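Local coordinates for F5/8 type C domain protein (Clostridium perfringens, PDB 7JRM) that probably binds carbohydrate through a family 51 module, as part of the larger mucin-directed O-glycopeptidase ZmpB, at residues 133-138 with 199-204; 145-150 with 220-225; 152-157 with 181-186; 161-166 with 212-217. All coordinates share one frame; numbering follows the deposited sequence.

In the fold
All four contacts lie in the NPCBM/NEW2 module, a beta-sandwich near one end of an elongated chain. Interaction 1 pairs two strands of one sheet and interaction 2 two strands of the facing sheet; their centres are about 13 Å apart, and Phe-146 packs on Ile-200 and Leu-202 between them. Interaction 4 joins the two sheets at the calcium end, where Ala-216 and Val-164 meet Val-204 of interaction 1, and Phe-166 meets Val-150 of interaction 2. Interaction 3, its centre about 7 Å from that of interaction 4, lies at the same end, joining a loop and a turn. Calcium is bound within interaction 4; the side chain of Ile-152 in interaction 3 is about 7 Å from it.

Interaction 1: residues 133-138 with 199-204; sequences YSEIVY and EIKLVV
Two neighbouring strands of the five-stranded antiparallel sheet of the sandwich, 134-138 and 199-204, pair here. Ser-134, Ile-136 and Tyr-138 form hydrogen-bonded pairs with Val-204, Leu-202 and Ile-200, each with two backbone bonds; the shortest runs from Leu-202 N to Ile-136 O (2.7 Å). These pairs turn their side chains to the interior, where Tyr-138 CB rests on Ile-200 CG2 at 3.8 Å and branched aliphatics fill the core. The small hydroxyl of Ser-134 suits this face because it is satisfied: it bonds to Thr-95 O and Thr-130 OG1, and a water links its OG to Leu-202 O. On the other face, Glu-135 CG lies alongside Val-203 CG2. The extended glutamate offers OE2, on its anti lone pair, to Tyr-133 OH at 2.7 Å, in the plane of the phenol. Tyr-133 swings its ring away from its own N (chi1 -178°), and OH comes to 3.7 Å from Val-203 CG1. Lys-201 bends at chi3 (54°), its CG and CD brushing Val-137 CG2, and makes a cation-pi contact with Tyr-169. Glu-135 OE1 and Lys-201 NZ stand 4.5 Å apart and two waters join carboxylate to ammonium, implying a solvent-mediated attraction, not a direct salt bridge.

Interaction 2: residues 145-150 with 220-225; sequences IFDTWV and DAKFRN
Asp-147 OD2 is gripped by two arginines: Arg-224 NH2 reaches it from the partner strand at 3.1 Å, a salt bridge whose hydrogen bond is weak, bent to 126° at the hydrogen, and Arg-189 of strand 188-193 adds a second. Asp-147 holds its CG anti to the backbone N (chi1 -168°) and runs side by side with Arg-224, whose CD lies 3.6 Å from Asp-147 CB. The arginine bends at chi3, and its guanidinium plane is twisted 44° from that of the carboxylate. Two positive neighbours would probably stabilise the aspartate's negative charge; Arg-224 NE is held by Thr-80 OG1. The backbones are paired by four hydrogen bonds, the shortest being Arg-224 N to Ile-145 O (2.6 Å). On the other face lie aromatic rings suited to the core: Phe-146 CE1 approaches Ala-221 CB obliquely at 4.0 Å, and Phe-223 stacks on Tyr-143. Where the strand turns its corner, compact Ala-221 lets the chains come close, its CB only 3.4 Å from Thr-148 OG1. Lys-222 extends to salt bridges with Asp-220 and Glu-83. A mainly charged face, with Ile-145 among it, backs an aromatic face turned to the facing sheet, as in an antiparallel sheet of a beta-sandwich.

Interaction 3: residues 152-157 with 181-186; sequences IDRHVA and MRIDTP
Ile-183 sets CG1 beside its backbone N (chi1 -71°) and runs on extended (chi2 170°), which carries CD1 across to the 152-157 loop, 3.3 Å from Val-156 O. Its other branch, CG2, lies 3.9 Å from Ala-157 O, so the branched residue spreads over the loop backbone. Arg-154 starts out pointing away but doubles back through bends at chi2 and again at chi3 (-69°), bringing NH2 to 2.9 Å from Ile-183 O; this oxygen meets the rim of the guanidinium, little out of its plane. The long, flexible arginine is well fitted to that return. Ile-152 points toward the turn, with CG1 3.5 Å from Arg-182 O and CG2 4.4 Å from Ile-183 CG1. A water knits the backbones, accepting from Ile-152 N and donating to Arg-182 O (2.7 Å) and Thr-185 O. Each segment is also shaped internally: Asp-153 OD2 accepts from His-155 N in an Asx turn, while Thr-185 OG1 accepts from Arg-182 N (2.8 Å) across the type I turn 182-185. In the fold, the loop leaving strand 145-152 meets the turn ending strand 173-182; Arg-154 leans on strand 112-115, Ile-152 touches Val-164 of strand 163-170, and Arg-182 makes a salt bridge to the calcium-site residue Asp-208.

Interaction 4: residues 161-166 with 212-217; sequences VSSVKF and NWDHAD. With CA (calcium ion), chain B.
Val-164 and Asp-214 run antiparallel past one another, Val-164 CG1 lying 3.5 Å from the carboxyl carbon CG of Asp-214; an apolar branch flanks the acid, and its oxygens face calcium. Both oxygens coordinate the ion, OD2 more tightly at 2.5 Å and OD1 at 2.8 Å. Ser-163 reaches the same ion twice: through O, at 2.4 Å, and through OG, the longer and weaker contact at 2.9 Å, its chi1 of 58° tucking the hydroxyl between backbone N and carbonyl carbon. A small side chain with an oxygen so near the backbone allows this double grip. Asp-214 is steadied further, since Ser-163 N donates almost straight (176°) to OD1 at 3.0 Å, on the syn side but 34° out of the carboxylate plane, while Ser-132 OG bonds OD2. A water bound to calcium lies between Val-161 O and Asn-212 O, and Val-206, Asp-208 and Gly-210 complete the site. Such a calcium site at the edge of a beta-sandwich is familiar from carbohydrate-binding modules; here it ties the start of strand 163-170 to the loop before strand 215-224, in the opposite sheet. Deeper between the sheets, Phe-166 meets Ala-216 obliquely, CZ to CB 3.6 Å, the small alanine leaving room for the ring, which also meets Trp-218 edge-to-face. Val-161 CG2 approaches the rim of the indole, 4.0 Å from Trp-213 CD1.

Interaction 1: residues 133-138 with 199-204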
loop_
_atom_site.group_PDB
_atom_site.type_symbol
_atom_site.label_atom_id
_atom_site.label_comp_id
_atom_site.label_asym_id
_atom_site.label_seq_id
_atom_site.Cartn_x
_atom_site.Cartn_y
_atom_site.Cartn_z
ATOM N N TYR A 133 35.139 37.950 0.243
ATOM C CA TYR A 133 33.987 38.109 -0.642
ATOM C C TYR A 133 33.955 36.963 -1.647
ATOM O O TYR A 133 34.995 36.558 -2.162
ATOM C CB TYR A 133 34.052 39.461 -1.361
ATOM C CG TYR A 133 32.881 39.756 -2.271
ATOM C CD1 TYR A 133 32.946 39.482 -3.631
ATOM C CD2 TYR A 133 31.714 40.321 -1.772
ATOM C CE1 TYR A 133 31.880 39.754 -4.468
ATOM C CE2 TYR A 133 30.643 40.597 -2.601
ATOM C CZ TYR A 133 30.731 40.311 -3.948
ATOM O OH TYR A 133 29.668 40.584 -4.777
ATOM N N SER A 134 32.763 36.436 -1.923
ATOM C CA SER A 134 32.637 35.251 -2.757
ATOM C C SER A 134 31.450 35.381 -3.698
ATOM O O SER A 134 30.383 35.865 -3.307
ATOM C CB SER A 134 32.478 33.987 -1.903
ATOM O OG SER A 134 32.334 32.839 -2.720
ATOM N N GLU A 135 31.650 34.939 -4.939
ATOM C CA GLU A 135 30.591 34.870 -5.943
ATOM C C GLU A 135 30.710 33.526 -6.647
ATOM O O GLU A 135 31.699 33.277 -7.345
ATOM C CB GLU A 135 30.693 36.020 -6.946
ATOM C CG GLU A 135 30.168 37.350 -6.435
ATOM C CD GLU A 135 30.070 38.392 -7.532
ATOM O OE1 GLU A 135 30.323 38.047 -8.707
ATOM O OE2 GLU A 135 29.741 39.557 -7.222
ATOM N N ILE A 136 29.715 32.663 -6.463
ATOM C CA ILE A 136 29.705 31.331 -7.058
ATOM C C ILE A 136 28.462 31.216 -7.928
ATOM O O ILE A 136 27.341 31.431 -7.451
ATOM C CB ILE A 136 29.736 30.227 -5.989
ATOM C CG1 ILE A 136 30.882 30.473 -5.005
ATOM C CG2 ILE A 136 29.885 28.863 -6.640
ATOM C CD1 ILE A 136 30.982 29.435 -3.907
ATOM N N VAL A 137 28.661 30.878 -9.199
ATOM C CA VAL A 137 27.592 30.819 -10.189
ATOM C C VAL A 137 27.387 29.369 -10.602
ATOM O O VAL A 137 28.357 28.650 -10.873
ATOM C CB VAL A 137 27.910 31.700 -11.410
ATOM C CG1 VAL A 137 26.815 31.577 -12.460
ATOM C CG2 VAL A 137 28.088 33.150 -10.985
ATOM N N TYR A 138 26.127 28.943 -10.653
ATOM C CA TYR A 138 25.758 27.602 -11.075
ATOM C C TYR A 138 24.768 27.671 -12.230
ATOM O O TYR A 138 23.995 28.627 -12.351
ATOM C CB TYR A 138 25.131 26.801 -9.927
ATOM C CG TYR A 138 26.121 26.227 -8.941
ATOM C CD1 TYR A 138 26.492 26.938 -7.808
ATOM C CD2 TYR A 138 26.678 24.971 -9.139
ATOM C CE1 TYR A 138 27.391 26.416 -6.901
ATOM C CE2 TYR A 138 27.580 24.440 -8.238
ATOM C CZ TYR A 138 27.933 25.168 -7.121
ATOM O OH TYR A 138 28.831 24.646 -6.220
ATOM N N GLU A 199 20.899 30.941 -14.611
ATOM C CA GLU A 199 22.023 31.070 -13.697
ATOM C C GLU A 199 21.526 31.465 -12.316
ATOM O O GLU A 199 20.573 32.236 -12.184
ATOM C CB GLU A 199 23.035 32.112 -14.190
ATOM C CG GLU A 199 23.902 31.652 -15.347
ATOM C CD GLU A 199 25.087 32.567 -15.575
ATOM O OE1 GLU A 199 25.032 33.735 -15.132
ATOM O OE2 GLU A 199 26.073 32.120 -16.196
ATOM N N ILE A 200 22.181 30.927 -11.292
ATOM C CA ILE A 200 22.004 31.369 -9.916
ATOM C C ILE A 200 23.375 31.744 -9.369
ATOM O O ILE A 200 24.360 31.032 -9.595
ATOM C CB ILE A 200 21.318 30.297 -9.040
ATOM C CG1 ILE A 200 21.040 30.849 -7.639
ATOM C CG2 ILE A 200 22.144 29.015 -8.978
ATOM C CD1 ILE A 200 20.417 29.844 -6.696
ATOM N N LYS A 201 23.443 32.878 -8.679
ATOM C CA LYS A 201 24.699 33.413 -8.169
ATOM C C LYS A 201 24.613 33.508 -6.654
ATOM O O LYS A 201 23.767 34.233 -6.120
ATOM C CB LYS A 201 25.003 34.781 -8.782
ATOM C CG LYS A 201 26.357 35.353 -8.394
ATOM C CD LYS A 201 26.750 36.500 -9.312
ATOM C CE LYS A 201 25.660 37.559 -9.370
ATOM N NZ LYS A 201 26.073 38.746 -10.170
ATOM N N LEU A 202 25.486 32.776 -5.968
ATOM C CA LEU A 202 25.534 32.754 -4.512
ATOM C C LEU A 202 26.611 33.725 -4.043
ATOM O O LEU A 202 27.795 33.536 -4.344
ATOM C CB LEU A 202 25.811 31.341 -4.004
ATOM C CG LEU A 202 24.905 30.242 -4.566
ATOM C CD1 LEU A 202 25.250 28.900 -3.944
ATOM C CD2 LEU A 202 23.439 30.583 -4.342
ATOM N N VAL A 203 26.203 34.755 -3.307
ATOM C CA VAL A 203 27.078 35.862 -2.938
ATOM C C VAL A 203 27.206 35.914 -1.422
ATOM O O VAL A 203 26.198 35.880 -0.705
ATOM C CB VAL A 203 26.556 37.201 -3.489
ATOM C CG1 VAL A 203 27.377 38.360 -2.941
ATOM C CG2 VAL A 203 26.587 37.192 -5.009
ATOM N N VAL A 204 28.443 36.001 -0.942
ATOM C CA VAL A 204 28.747 36.176 0.474
ATOM C C VAL A 204 29.467 37.513 0.601
ATOM O O VAL A 204 30.651 37.624 0.258
ATOM C CB VAL A 204 29.599 35.030 1.033
ATOM C CG1 VAL A 204 29.885 35.255 2.510
ATOM C CG2 VAL A 204 28.906 33.694 0.812
HETATM O O HOH W 1 29.494 32.391 -2.457
HETATM O O HOH W 2 27.309 40.252 -8.225
HETATM O O HOH W 3 29.127 39.277 -10.928
#

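Interaction 2: residues 145-150 with 220-225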
loop_
_atom_site.group_PDB
_atom_site.type_symbol
_atom_site.label_atom_id
_atom_site.label_comp_id
_atom_site.label_asym_id
_atom_site.label_seq_id
_atom_site.Cartn_x
_atom_site.Cartn_y
_atom_site.Cartn_z
ATOM N N ILE A 145 13.445 25.044 -7.459
ATOM C CA ILE A 145 13.619 25.634 -6.137
ATOM C C ILE A 145 15.072 25.479 -5.712
ATOM O O ILE A 145 15.678 24.420 -5.909
ATOM C CB ILE A 145 12.675 24.979 -5.104
ATOM C CG1 ILE A 145 11.232 25.439 -5.330
ATOM C CG2 ILE A 145 13.116 25.286 -3.679
ATOM C CD1 ILE A 145 11.012 26.908 -5.052
ATOM N N PHE A 146 15.635 26.540 -5.137
ATOM C CA PHE A 146 16.942 26.491 -4.498
ATOM C C PHE A 146 16.763 26.596 -2.990
ATOM O O PHE A 146 16.118 27.528 -2.501
ATOM C CB PHE A 146 17.854 27.610 -4.999
ATOM C CG PHE A 146 19.130 27.737 -4.218
ATOM C CD1 PHE A 146 20.095 26.745 -4.280
ATOM C CD2 PHE A 146 19.359 28.840 -3.412
ATOM C CE1 PHE A 146 21.269 26.854 -3.557
ATOM C CE2 PHE A 146 20.532 28.955 -2.689
ATOM C CZ PHE A 146 21.488 27.960 -2.761
ATOM N N ASP A 147 17.339 25.643 -2.260
ATOM C CA ASP A 147 17.190 25.551 -0.815
ATOM C C ASP A 147 18.563 25.391 -0.180
ATOM O O ASP A 147 19.392 24.619 -0.671
ATOM C CB ASP A 147 16.285 24.370 -0.438
ATOM C CG ASP A 147 15.862 24.393 1.016
ATOM O OD1 ASP A 147 16.152 25.390 1.709
ATOM O OD2 ASP A 147 15.231 23.412 1.463
ATOM N N THR A 148 18.802 26.118 0.911
ATOM C CA THR A 148 20.113 26.093 1.542
ATOM C C THR A 148 20.022 26.619 2.968
ATOM O O THR A 148 19.132 27.405 3.302
ATOM C CB THR A 148 21.133 26.924 0.749
ATOM O OG1 THR A 148 22.439 26.752 1.313
ATOM C CG2 THR A 148 20.766 28.402 0.785
ATOM N N TRP A 149 20.951 26.159 3.801
ATOM C CA TRP A 149 21.247 26.772 5.086
ATOM C C TRP A 149 22.493 27.636 4.941
ATOM O O TRP A 149 23.407 27.310 4.178
ATOM C CB TRP A 149 21.477 25.717 6.172
ATOM C CG TRP A 149 20.251 24.953 6.583
ATOM C CD1 TRP A 149 19.936 23.668 6.247
ATOM C CD2 TRP A 149 19.189 25.418 7.425
ATOM N NE1 TRP A 149 18.741 23.307 6.820
ATOM C CE2 TRP A 149 18.261 24.363 7.549
ATOM C CE3 TRP A 149 18.929 26.624 8.083
ATOM C CZ2 TRP A 149 17.094 24.478 8.302
ATOM C CZ3 TRP A 149 17.769 26.736 8.832
ATOM C CH2 TRP A 149 16.867 25.670 8.934
ATOM N N VAL A 150 22.525 28.749 5.672
ATOM C CA VAL A 150 23.652 29.672 5.615
ATOM C C VAL A 150 24.042 30.080 7.028
ATOM O O VAL A 150 23.222 30.059 7.952
ATOM C CB VAL A 150 23.341 30.920 4.759
ATOM C CG1 VAL A 150 23.175 30.536 3.295
ATOM C CG2 VAL A 150 22.103 31.633 5.280
ATOM N N ASP A 220 24.012 22.309 2.950
ATOM C CA ASP A 220 22.935 21.526 2.344
ATOM C C ASP A 220 22.323 22.240 1.142
ATOM O O ASP A 220 21.152 22.031 0.815
ATOM C CB ASP A 220 21.851 21.182 3.372
ATOM C CG ASP A 220 21.278 19.792 3.173
ATOM O OD1 ASP A 220 22.033 18.808 3.325
ATOM O OD2 ASP A 220 20.070 19.683 2.872
ATOM N N ALA A 221 23.109 23.090 0.481
ATOM C CA ALA A 221 22.629 23.822 -0.684
ATOM C C ALA A 221 22.281 22.853 -1.804
ATOM O O ALA A 221 23.125 22.062 -2.236
ATOM C CB ALA A 221 23.684 24.824 -1.148
ATOM N N LYS A 222 21.038 22.914 -2.274
ATOM C CA LYS A 222 20.564 21.929 -3.234
ATOM C C LYS A 222 19.427 22.514 -4.057
ATOM O O LYS A 222 18.697 23.397 -3.599
ATOM C CB LYS A 222 20.099 20.651 -2.529
ATOM C CG LYS A 222 18.946 20.867 -1.559
ATOM C CD LYS A 222 18.620 19.598 -0.790
ATOM C CE LYS A 222 17.656 19.877 0.353
ATOM N NZ LYS A 222 17.526 18.708 1.268
ATOM N N PHE A 223 19.295 22.011 -5.280
ATOM C CA PHE A 223 18.126 22.290 -6.097
ATOM C C PHE A 223 17.008 21.321 -5.736
ATOM O O PHE A 223 17.253 20.190 -5.311
ATOM C CB PHE A 223 18.457 22.165 -7.584
ATOM C CG PHE A 223 19.286 23.295 -8.123
ATOM C CD1 PHE A 223 18.798 24.591 -8.128
ATOM C CD2 PHE A 223 20.552 23.060 -8.635
ATOM C CE1 PHE A 223 19.557 25.633 -8.628
ATOM C CE2 PHE A 223 21.317 24.097 -9.137
ATOM C CZ PHE A 223 20.819 25.386 -9.133
ATOM N N ARG A 224 15.769 21.777 -5.901
ATOM C CA ARG A 224 14.600 20.949 -5.638
ATOM C C ARG A 224 13.608 21.126 -6.775
ATOM O O ARG A 224 13.265 22.257 -7.130
ATOM C CB ARG A 224 13.948 21.308 -4.298
ATOM C CG ARG A 224 14.877 21.200 -3.099
ATOM C CD ARG A 224 14.220 21.740 -1.841
ATOM N NE ARG A 224 13.113 20.898 -1.395
ATOM C CZ ARG A 224 12.993 20.416 -0.162
ATOM N NH1 ARG A 224 11.953 19.659 0.158
ATOM N NH2 ARG A 224 13.914 20.691 0.752
ATOM N N ASN A 225 13.152 20.013 -7.341
ATOM C CA ASN A 225 12.263 20.029 -8.492
ATOM C C ASN A 225 10.881 19.513 -8.114
ATOM O O ASN A 225 10.736 18.647 -7.247
ATOM C CB ASN A 225 12.829 19.184 -9.636
ATOM C CG ASN A 225 13.828 19.944 -10.481
ATOM O OD1 ASN A 225 14.270 21.030 -10.107
ATOM N ND2 ASN A 225 14.188 19.379 -11.627
#

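Interaction 3: residues 152-157 with 181-186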
loop_
_atom_site.group_PDB
_atom_site.type_symbol
_atom_site.label_atom_id
_atom_site.label_comp_id
_atom_site.label_asym_id
_atom_site.label_seq_id
_atom_site.Cartn_x
_atom_site.Cartn_y
_atom_site.Cartn_z
ATOM N N ILE A 152 27.823 31.418 9.622
ATOM C CA ILE A 152 29.264 31.476 9.841
ATOM C C ILE A 152 29.751 30.097 10.266
ATOM O O ILE A 152 29.184 29.479 11.176
ATOM C CB ILE A 152 29.610 32.539 10.896
ATOM C CG1 ILE A 152 29.248 33.938 10.389
ATOM C CG2 ILE A 152 31.084 32.468 11.269
ATOM C CD1 ILE A 152 30.285 34.546 9.473
ATOM N N ASP A 153 30.797 29.606 9.602
ATOM C CA ASP A 153 31.350 28.302 9.945
ATOM C C ASP A 153 31.892 28.315 11.369
ATOM O O ASP A 153 32.442 29.317 11.835
ATOM C CB ASP A 153 32.453 27.916 8.959
ATOM C CG ASP A 153 32.955 26.500 9.169
ATOM O OD1 ASP A 153 32.212 25.546 8.860
ATOM O OD2 ASP A 153 34.097 26.337 9.643
ATOM N N ARG A 154 31.730 27.187 12.064
ATOM C CA ARG A 154 32.080 27.109 13.477
ATOM C C ARG A 154 33.583 27.088 13.724
ATOM O O ARG A 154 33.999 27.195 14.883
ATOM C CB ARG A 154 31.437 25.870 14.106
ATOM C CG ARG A 154 29.922 25.949 14.224
ATOM C CD ARG A 154 29.475 27.314 14.727
ATOM N NE ARG A 154 29.847 27.537 16.121
ATOM C CZ ARG A 154 29.491 28.607 16.826
ATOM N NH1 ARG A 154 29.872 28.730 18.090
ATOM N NH2 ARG A 154 28.751 29.554 16.266
ATOM N N HIS A 155 34.404 26.954 12.680
ATOM C CA HIS A 155 35.850 26.942 12.870
ATOM C C HIS A 155 36.380 28.280 13.371
ATOM O O HIS A 155 37.456 28.318 13.978
ATOM C CB HIS A 155 36.547 26.555 11.562
ATOM C CG HIS A 155 38.040 26.641 11.618
ATOM N ND1 HIS A 155 38.827 25.623 12.111
ATOM C CD2 HIS A 155 38.891 27.624 11.239
ATOM C CE1 HIS A 155 40.098 25.975 12.037
ATOM N NE2 HIS A 155 40.164 27.186 11.511
ATOM N N VAL A 156 35.648 29.370 13.146
ATOM C CA VAL A 156 36.089 30.695 13.567
ATOM C C VAL A 156 35.249 31.169 14.745
ATOM O O VAL A 156 35.013 32.371 14.911
ATOM C CB VAL A 156 36.020 31.698 12.401
ATOM C CG1 VAL A 156 37.049 31.344 11.338
ATOM C CG2 VAL A 156 34.622 31.727 11.805
ATOM N N ALA A 157 34.800 30.228 15.581
ATOM C CA ALA A 157 33.977 30.569 16.736
ATOM C C ALA A 157 34.718 31.401 17.774
ATOM O O ALA A 157 34.072 31.958 18.667
ATOM C CB ALA A 157 33.437 29.296 17.389
ATOM N N MET A 181 25.109 38.324 9.456
ATOM C CA MET A 181 25.203 37.143 10.303
ATOM C C MET A 181 26.557 37.125 10.999
ATOM O O MET A 181 27.595 37.299 10.352
ATOM C CB MET A 181 25.009 35.868 9.482
ATOM C CG MET A 181 23.552 35.549 9.193
ATOM S SD MET A 181 23.327 33.956 8.385
ATOM C CE MET A 181 23.135 32.893 9.814
ATOM N N ARG A 182 26.540 36.920 12.310
ATOM C CA ARG A 182 27.740 36.906 13.126
ATOM C C ARG A 182 27.990 35.493 13.652
ATOM O O ARG A 182 27.310 34.535 13.269
ATOM C CB ARG A 182 27.611 37.934 14.251
ATOM C CG ARG A 182 26.992 39.245 13.790
ATOM C CD ARG A 182 27.207 40.363 14.794
ATOM N NE ARG A 182 27.002 41.676 14.189
ATOM C CZ ARG A 182 27.949 42.369 13.566
ATOM N NH1 ARG A 182 29.177 41.877 13.465
ATOM N NH2 ARG A 182 27.671 43.555 13.042
ATOM N N ILE A 183 28.979 35.366 14.540
ATOM C CA ILE A 183 29.378 34.050 15.035
ATOM C C ILE A 183 28.223 33.380 15.770
ATOM O O ILE A 183 27.935 32.196 15.561
ATOM C CB ILE A 183 30.625 34.170 15.929
ATOM C CG1 ILE A 183 31.855 34.496 15.081
ATOM C CG2 ILE A 183 30.846 32.891 16.722
ATOM C CD1 ILE A 183 33.068 34.874 15.891
ATOM N N ASP A 184 27.540 34.127 16.634
ATOM C CA ASP A 184 26.464 33.575 17.446
ATOM C C ASP A 184 25.095 33.684 16.781
ATOM O O ASP A 184 24.079 33.471 17.450
ATOM C CB ASP A 184 26.438 34.253 18.819
ATOM C CG ASP A 184 26.240 35.755 18.729
ATOM O OD1 ASP A 184 26.460 36.327 17.642
ATOM O OD2 ASP A 184 25.867 36.363 19.754
ATOM N N THR A 185 25.043 34.002 15.492
ATOM C CA THR A 185 23.770 34.040 14.781
ATOM C C THR A 185 23.387 32.631 14.343
ATOM O O THR A 185 24.136 32.006 13.583
ATOM C CB THR A 185 23.853 34.959 13.567
ATOM O OG1 THR A 185 24.338 36.247 13.968
ATOM C CG2 THR A 185 22.480 35.115 12.923
ATOM N N PRO A 186 22.252 32.095 14.797
ATOM C CA PRO A 186 21.847 30.754 14.359
ATOM C C PRO A 186 21.649 30.697 12.852
ATOM O O PRO A 186 21.353 31.704 12.204
ATOM C CB PRO A 186 20.529 30.517 15.107
ATOM C CG PRO A 186 20.582 31.444 16.279
ATOM C CD PRO A 186 21.336 32.651 15.806
HETATM O O HOH W 4 26.249 32.615 11.706
#

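Interaction 4: residues 161-166 with 212-217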
loop_
_atom_site.group_PDB
_atom_site.type_symbol
_atom_site.label_atom_id
_atom_site.label_comp_id
_atom_site.label_asym_id
_atom_site.label_seq_id
_atom_site.Cartn_x
_atom_site.Cartn_y
_atom_site.Cartn_z
ATOM N N VAL A 161 35.238 38.700 15.274
ATOM C CA VAL A 161 34.842 39.704 14.290
ATOM C C VAL A 161 34.160 39.119 13.059
ATOM O O VAL A 161 33.846 39.874 12.127
ATOM C CB VAL A 161 36.064 40.531 13.838
ATOM C CG1 VAL A 161 36.696 41.235 15.027
ATOM C CG2 VAL A 161 37.076 39.637 13.135
ATOM N N SER A 162 33.920 37.811 13.020
ATOM C CA SER A 162 33.326 37.200 11.835
ATOM C C SER A 162 31.930 37.760 11.575
ATOM O O SER A 162 31.100 37.838 12.485
ATOM C CB SER A 162 33.264 35.682 12.004
ATOM O OG SER A 162 34.544 35.099 11.833
ATOM N N SER A 163 31.681 38.154 10.323
ATOM C CA SER A 163 30.402 38.736 9.925
ATOM C C SER A 163 30.253 38.750 8.408
ATOM O O SER A 163 31.130 39.259 7.704
ATOM C CB SER A 163 30.262 40.158 10.474
ATOM O OG SER A 163 31.323 40.982 10.022
ATOM N N VAL A 164 29.153 38.201 7.894
ATOM C CA VAL A 164 28.894 38.136 6.461
ATOM C C VAL A 164 27.421 38.435 6.204
ATOM O O VAL A 164 26.620 38.587 7.130
ATOM C CB VAL A 164 29.271 36.768 5.854
ATOM C CG1 VAL A 164 30.766 36.524 5.953
ATOM C CG2 VAL A 164 28.496 35.656 6.534
ATOM N N LYS A 165 27.072 38.521 4.924
ATOM C CA LYS A 165 25.687 38.594 4.486
ATOM C C LYS A 165 25.539 37.734 3.243
ATOM O O LYS A 165 26.308 37.882 2.289
ATOM C CB LYS A 165 25.257 40.035 4.189
ATOM C CG LYS A 165 23.784 40.172 3.835
ATOM C CD LYS A 165 23.472 41.530 3.229
ATOM C CE LYS A 165 24.090 42.656 4.041
ATOM N NZ LYS A 165 24.659 43.716 3.164
ATOM N N PHE A 166 24.562 36.834 3.259
ATOM C CA PHE A 166 24.326 35.942 2.135
ATOM C C PHE A 166 23.284 36.542 1.204
ATOM O O PHE A 166 22.260 37.063 1.651
ATOM C CB PHE A 166 23.864 34.568 2.620
ATOM C CG PHE A 166 24.881 33.848 3.456
ATOM C CD1 PHE A 166 24.977 34.094 4.814
ATOM C CD2 PHE A 166 25.741 32.924 2.884
ATOM C CE1 PHE A 166 25.909 33.434 5.587
ATOM C CE2 PHE A 166 26.675 32.260 3.654
ATOM C CZ PHE A 166 26.759 32.517 5.007
ATOM N N ASN A 212 37.615 39.684 7.360
ATOM C CA ASN A 212 38.437 39.016 8.362
ATOM C C ASN A 212 37.683 37.860 9.006
ATOM O O ASN A 212 36.631 38.060 9.622
ATOM C CB ASN A 212 38.885 40.018 9.424
ATOM C CG ASN A 212 40.105 39.547 10.188
ATOM O OD1 ASN A 212 40.909 38.769 9.674
ATOM N ND2 ASN A 212 40.246 40.008 11.426
ATOM N N TRP A 213 38.231 36.651 8.858
ATOM C CA TRP A 213 37.671 35.433 9.450
ATOM C C TRP A 213 36.236 35.184 8.993
ATOM O O TRP A 213 35.411 34.669 9.751
ATOM C CB TRP A 213 37.751 35.475 10.978
ATOM C CG TRP A 213 39.150 35.639 11.487
ATOM C CD1 TRP A 213 39.639 36.685 12.213
ATOM C CD2 TRP A 213 40.242 34.730 11.307
ATOM N NE1 TRP A 213 40.969 36.484 12.498
ATOM C CE2 TRP A 213 41.363 35.290 11.952
ATOM C CE3 TRP A 213 40.381 33.495 10.665
ATOM C CZ2 TRP A 213 42.605 34.660 11.972
ATOM C CZ3 TRP A 213 41.614 32.871 10.686
ATOM C CH2 TRP A 213 42.710 33.453 11.335
ATOM N N ASP A 214 35.935 35.534 7.744
ATOM C CA ASP A 214 34.586 35.390 7.198
ATOM C C ASP A 214 34.410 34.019 6.540
ATOM O O ASP A 214 34.204 33.891 5.334
ATOM C CB ASP A 214 34.296 36.517 6.215
ATOM C CG ASP A 214 33.845 37.791 6.903
ATOM O OD1 ASP A 214 33.738 37.794 8.148
ATOM O OD2 ASP A 214 33.591 38.787 6.195
ATOM N N HIS A 215 34.493 32.981 7.367
ATOM C CA HIS A 215 34.229 31.622 6.910
ATOM C C HIS A 215 32.723 31.420 6.816
ATOM O O HIS A 215 32.021 31.478 7.831
ATOM C CB HIS A 215 34.853 30.602 7.859
ATOM C CG HIS A 215 36.350 30.630 7.888
ATOM N ND1 HIS A 215 37.106 29.558 8.312
ATOM C CD2 HIS A 215 37.231 31.602 7.551
ATOM C CE1 HIS A 215 38.387 29.866 8.231
ATOM N NE2 HIS A 215 38.492 31.100 7.773
ATOM N N ALA A 216 32.223 31.191 5.602
ATOM C CA ALA A 216 30.793 31.080 5.356
ATOM C C ALA A 216 30.482 29.768 4.653
ATOM O O ALA A 216 31.257 29.306 3.810
ATOM C CB ALA A 216 30.282 32.255 4.515
ATOM N N ASP A 217 29.340 29.177 4.998
ATOM C CA ASP A 217 28.908 27.907 4.432
ATOM C C ASP A 217 27.553 28.055 3.758
ATOM O O ASP A 217 26.638 28.675 4.308
ATOM C CB ASP A 217 28.804 26.815 5.502
ATOM C CG ASP A 217 30.115 26.549 6.198
ATOM O OD1 ASP A 217 31.176 26.685 5.554
ATOM O OD2 ASP A 217 30.077 26.191 7.391
HETATM CA CA CA B . 33.115 40.551 7.835
HETATM O O HOH W 5 34.902 40.263 9.428
#